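Long-range contacts in dermonecrotic toxin (Pasteurella multocida, PDB 2EBF), which acts as a potent mitogenic, dermonecrotic toxin that induces bone resorption and is associated with severe progressive atrophic rhinitis of pigs, this chain being its C-terminal region: residues A[573-577]-A[709-713]; A[649-653]-A[712-717]. One frame throughout, in Å; residues are numbered along the deposited sequence.

In the fold
Both contacts lie in the C3 part of the toxin's C-terminal region and use the same turn, where helix 701-711 ends and the chain runs on into strand 717-720. Contact 1 lays the loop after strand 567-568 over the last helical turn; contact 2 sets strand 643-656 against the residues that follow. They share Asn712 and Arg713, and their centres are 9 Å apart. A probable backbone hydrogen bond from Phe574 N to Ala714 O, 2.7 Å, joins them, and Phe574 CD2 packs 3.4 Å from Pro717 CG. The bound phosphonate, held by residues 624-628, is about 14 Å from the Trp652 side chain.

Contact 1. Residues A[573-577]-A[709-713]; sequences QFKLT and AQRNR
Gln710 and Arg713, which bury the most surface here, lie against the backbone of 573-577: Gln710 CG is 3.3 Å from Lys575 O. The Gln710 chain is extended beyond CG, which carries the amide on along the loop, and there Gln710 OE1 accepts from a water that in turn takes the N-H of Thr577. A second water, 2.7 Å from Leu576 N, makes a weak bond to Gln710 O. Leu576 leans over from the other segment, putting CD1 3.6 Å from Gln710 CB.

The helix 701-711 finishes in a Schellman motif, with Arg713, at positive phi (47°), as its C-prime residue; Arg713 N bonds back to Gln710 O and Ala714 N to Ala709 O. That turn presents Arg713 CA to Phe574 O in a CA-H...O contact of 3.0 Å, 152° at the hydrogen. This carbonyl is buried by the contact, and the model gives it no conventional hydrogen-bonding partner.

Farther out, the Arg713 chain bends at chi3 (66°), and Lys575 CG sits over one face of the guanidinium, toward its rim. The two like charges stay apart, with Lys575 NZ 5.0 Å from Arg713 NH2. Phe574 contributes CB, 4.2 Å from Ala709 CB, while Gln710 CG lies at the edge of its ring, near the plane; the ring itself leads away to Leu569 and makes a cation-pi contact with Lys572.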
# COMPACT_ATOMS: atom_id res chain seq x y z
N GLN A 573 16.60 17.73 15.77
CA GLN A 573 17.93 18.08 16.24
C GLN A 573 18.60 16.84 16.82
O GLN A 573 18.03 16.15 17.67
CB GLN A 573 17.90 19.20 17.27
CG GLN A 573 19.30 19.67 17.69
CD GLN A 573 19.27 20.86 18.61
OE1 GLN A 573 20.10 21.77 18.50
NE2 GLN A 573 18.32 20.87 19.54
N PHE A 574 19.81 16.56 16.37
CA PHE A 574 20.57 15.44 16.90
C PHE A 574 21.35 15.87 18.13
O PHE A 574 21.71 17.03 18.26
CB PHE A 574 21.47 14.86 15.81
CG PHE A 574 20.72 14.05 14.78
CD1 PHE A 574 20.92 12.68 14.68
CD2 PHE A 574 19.79 14.65 13.94
CE1 PHE A 574 20.22 11.92 13.74
CE2 PHE A 574 19.08 13.89 13.01
CZ PHE A 574 19.29 12.53 12.91
N LYS A 575 21.54 14.92 19.05
CA LYS A 575 22.23 15.17 20.32
C LYS A 575 22.97 13.91 20.75
O LYS A 575 22.59 12.80 20.38
CB LYS A 575 21.24 15.54 21.44
CG LYS A 575 20.28 16.66 21.11
CD LYS A 575 19.06 16.60 22.02
CE LYS A 575 17.94 17.47 21.48
NZ LYS A 575 16.72 17.33 22.34
N LEU A 576 24.01 14.11 21.54
CA LEU A 576 24.72 13.01 22.19
C LEU A 576 23.79 12.33 23.20
O LEU A 576 23.10 13.01 23.96
CB LEU A 576 25.96 13.57 22.89
CG LEU A 576 27.39 13.44 22.35
CD1 LEU A 576 27.51 12.85 20.97
CD2 LEU A 576 28.14 14.76 22.45
N THR A 577 23.76 11.00 23.18
CA THR A 577 22.90 10.20 24.07
C THR A 577 23.56 10.10 25.43
O THR A 577 22.95 10.43 26.46
CB THR A 577 22.65 8.78 23.50
OG1 THR A 577 21.59 8.82 22.54
CG2 THR A 577 22.27 7.78 24.61
N ALA A 709 26.95 14.71 13.53
CA ALA A 709 25.66 15.37 13.73
C ALA A 709 25.35 15.52 15.23
O ALA A 709 24.93 16.58 15.68
CB ALA A 709 24.54 14.61 13.02
N GLN A 710 25.59 14.46 15.99
CA GLN A 710 25.29 14.47 17.43
C GLN A 710 26.19 15.44 18.19
O GLN A 710 25.71 16.24 19.02
CB GLN A 710 25.40 13.06 18.00
CG GLN A 710 24.26 12.15 17.58
CD GLN A 710 24.30 10.78 18.23
OE1 GLN A 710 25.34 10.33 18.72
NE2 GLN A 710 23.16 10.09 18.22
N ARG A 711 27.49 15.40 17.91
CA ARG A 711 28.44 16.28 18.60
C ARG A 711 28.10 17.75 18.37
O ARG A 711 28.25 18.59 19.28
CB ARG A 711 29.88 15.98 18.19
CG ARG A 711 30.41 14.71 18.82
CD ARG A 711 31.67 14.20 18.15
NE ARG A 711 32.77 15.17 18.17
CZ ARG A 711 33.90 15.00 17.48
NH1 ARG A 711 34.05 13.91 16.74
NH2 ARG A 711 34.87 15.90 17.53
N ASN A 712 27.63 18.04 17.17
CA ASN A 712 27.33 19.40 16.77
C ASN A 712 25.89 19.83 17.01
O ASN A 712 25.49 20.93 16.60
CB ASN A 712 27.72 19.60 15.31
CG ASN A 712 29.21 19.72 15.12
OD1 ASN A 712 29.83 20.70 15.54
ND2 ASN A 712 29.80 18.70 14.51
N ARG A 713 25.10 18.96 17.65
CA ARG A 713 23.68 19.20 17.90
C ARG A 713 23.01 19.68 16.61
O ARG A 713 22.28 20.68 16.59
CB ARG A 713 23.48 20.19 19.06
CG ARG A 713 24.07 19.67 20.40
CD ARG A 713 23.92 20.68 21.53
NE ARG A 713 22.51 20.90 21.87
CZ ARG A 713 21.83 20.15 22.74
NH1 ARG A 713 22.42 19.14 23.37
NH2 ARG A 713 20.55 20.42 22.97
O HOH W 1 24.87 16.62 22.21
O HOH W 2 25.36 9.41 21.42

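Contact 2. Residues A[649-653]-A[712-717]; sequences SITWW and NRAINP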
# COMPACT_ATOMS: atom_id res chain seq x y z
N SER A 649 30.14 13.86 3.06
CA SER A 649 29.95 15.20 3.58
C SER A 649 28.62 15.26 4.33
O SER A 649 27.66 14.57 3.99
CB SER A 649 29.97 16.22 2.44
OG SER A 649 31.17 16.11 1.71
N ILE A 650 28.59 16.08 5.36
CA ILE A 650 27.37 16.28 6.12
C ILE A 650 27.17 17.77 6.35
O ILE A 650 28.12 18.49 6.62
CB ILE A 650 27.41 15.50 7.45
CG1 ILE A 650 26.08 15.69 8.20
CG2 ILE A 650 28.64 15.90 8.30
CD1 ILE A 650 25.86 14.74 9.37
N THR A 651 25.92 18.22 6.24
CA THR A 651 25.59 19.63 6.41
C THR A 651 24.30 19.74 7.23
O THR A 651 23.46 18.85 7.19
CB THR A 651 25.46 20.35 5.05
OG1 THR A 651 25.22 21.75 5.26
CG2 THR A 651 24.34 19.74 4.18
N TRP A 652 24.15 20.84 7.96
CA TRP A 652 23.03 20.96 8.90
C TRP A 652 22.74 22.43 9.17
O TRP A 652 23.46 23.31 8.69
CB TRP A 652 23.32 20.20 10.21
CG TRP A 652 24.48 20.74 11.01
CD1 TRP A 652 24.43 21.73 11.97
CD2 TRP A 652 25.85 20.33 10.93
NE1 TRP A 652 25.69 21.96 12.47
CE2 TRP A 652 26.58 21.12 11.86
CE3 TRP A 652 26.54 19.39 10.15
CZ2 TRP A 652 27.97 20.99 12.02
CZ3 TRP A 652 27.92 19.25 10.32
CH2 TRP A 652 28.62 20.05 11.26
N TRP A 653 21.69 22.67 9.94
CA TRP A 653 21.32 24.04 10.30
C TRP A 653 21.72 24.32 11.73
O TRP A 653 21.70 23.42 12.59
CB TRP A 653 19.81 24.27 10.14
CG TRP A 653 19.28 23.92 8.79
CD1 TRP A 653 18.49 22.85 8.49
CD2 TRP A 653 19.52 24.61 7.54
NE1 TRP A 653 18.21 22.83 7.14
CE2 TRP A 653 18.83 23.89 6.54
CE3 TRP A 653 20.24 25.77 7.19
CZ2 TRP A 653 18.83 24.29 5.19
CZ3 TRP A 653 20.24 26.16 5.83
CH2 TRP A 653 19.55 25.41 4.85
N ASN A 712 27.63 18.04 17.17
CA ASN A 712 27.33 19.40 16.77
C ASN A 712 25.89 19.83 17.01
O ASN A 712 25.49 20.93 16.60
CB ASN A 712 27.72 19.60 15.31
CG ASN A 712 29.21 19.72 15.12
OD1 ASN A 712 29.83 20.70 15.54
ND2 ASN A 712 29.80 18.70 14.51
N ARG A 713 25.10 18.96 17.65
CA ARG A 713 23.68 19.20 17.90
C ARG A 713 23.01 19.68 16.61
O ARG A 713 22.28 20.68 16.59
CB ARG A 713 23.48 20.19 19.06
CG ARG A 713 24.07 19.67 20.40
CD ARG A 713 23.92 20.68 21.53
NE ARG A 713 22.51 20.90 21.87
CZ ARG A 713 21.83 20.15 22.74
NH1 ARG A 713 22.42 19.14 23.37
NH2 ARG A 713 20.55 20.42 22.97
N ALA A 714 23.30 18.96 15.53
CA ALA A 714 22.86 19.30 14.18
C ALA A 714 21.34 19.26 14.04
O ALA A 714 20.70 18.30 14.48
CB ALA A 714 23.49 18.34 13.17
N ILE A 715 20.80 20.29 13.39
CA ILE A 715 19.38 20.36 13.07
C ILE A 715 19.16 19.95 11.62
O ILE A 715 19.78 20.51 10.70
CB ILE A 715 18.78 21.78 13.31
CG1 ILE A 715 18.94 22.23 14.77
CG2 ILE A 715 17.30 21.82 12.90
CD1 ILE A 715 18.87 23.76 14.94
N ASN A 716 18.28 18.97 11.44
CA ASN A 716 17.91 18.45 10.12
C ASN A 716 19.11 18.13 9.22
O ASN A 716 19.18 18.59 8.08
CB ASN A 716 16.90 19.38 9.44
CG ASN A 716 15.63 19.59 10.27
OD1 ASN A 716 15.35 18.83 11.21
ND2 ASN A 716 14.87 20.63 9.92
N PRO A 717 20.06 17.32 9.73
CA PRO A 717 21.30 17.04 9.00
C PRO A 717 21.08 16.25 7.71
O PRO A 717 20.16 15.43 7.63
CB PRO A 717 22.16 16.27 10.00
CG PRO A 717 21.21 15.72 11.00
CD PRO A 717 20.01 16.61 11.03
O HOH W 3 25.97 23.17 15.16
O HOH W 4 22.56 22.97 15.50
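A short antiparallel pairing joins strand 643-656 to the segment leading into strand 717-720, its neighbour in the antiparallel sheet of the C3 part. Trp653 and Ile715 form a hydrogen-bonded pair. Trp653 N gives a nearly straight bond to Ile715 O, 3.0 Å and 169° at the hydrogen, lying in the carbonyl plane. The return bond, from Ile715 N to Trp653 O, is weak at 3.4 Å. Water reinforces this end of the pairing by donating to both Trp653 O and Arg713 O.

Trp652 buries the most surface. Its CG stands between the backbone N and the carbonyl carbon (chi1 65°), and the indole reaches across the turn that follows helix 701-711. Ala714 CB comes down over one face, 3.8 Å from the centroid of the five-membered ring, a CH-pi contact. The benzo part extends to Asn712, where Trp652 CZ2 is 3.6 Å from Asn712 CB, and the side-chain amide is only 24° from parallel to the ring. Asn712 ND2 donates a hydrogen bond to Ile708 O in the helix, which holds the amide. Trp652 NE1 meets a water that donates to Asn712 O, so the indole is tied to the same residue through its nitrogen as well.

Beyond the pair the chain turns a corner at Asn716, whose CB lies in the plane of the Trp653 ring, 3.9 Å from Trp653 CD1. Both residues are anchored outside the contact, Trp653 NE1 on Thr738 OG1 and Asn716 ND2 on Thr738 O. At Pro717 the strand begins, its CA set 3.3 Å from Thr651 O in a CA-H...O contact, while Pro717 CB packs alongside Ile650 CD1.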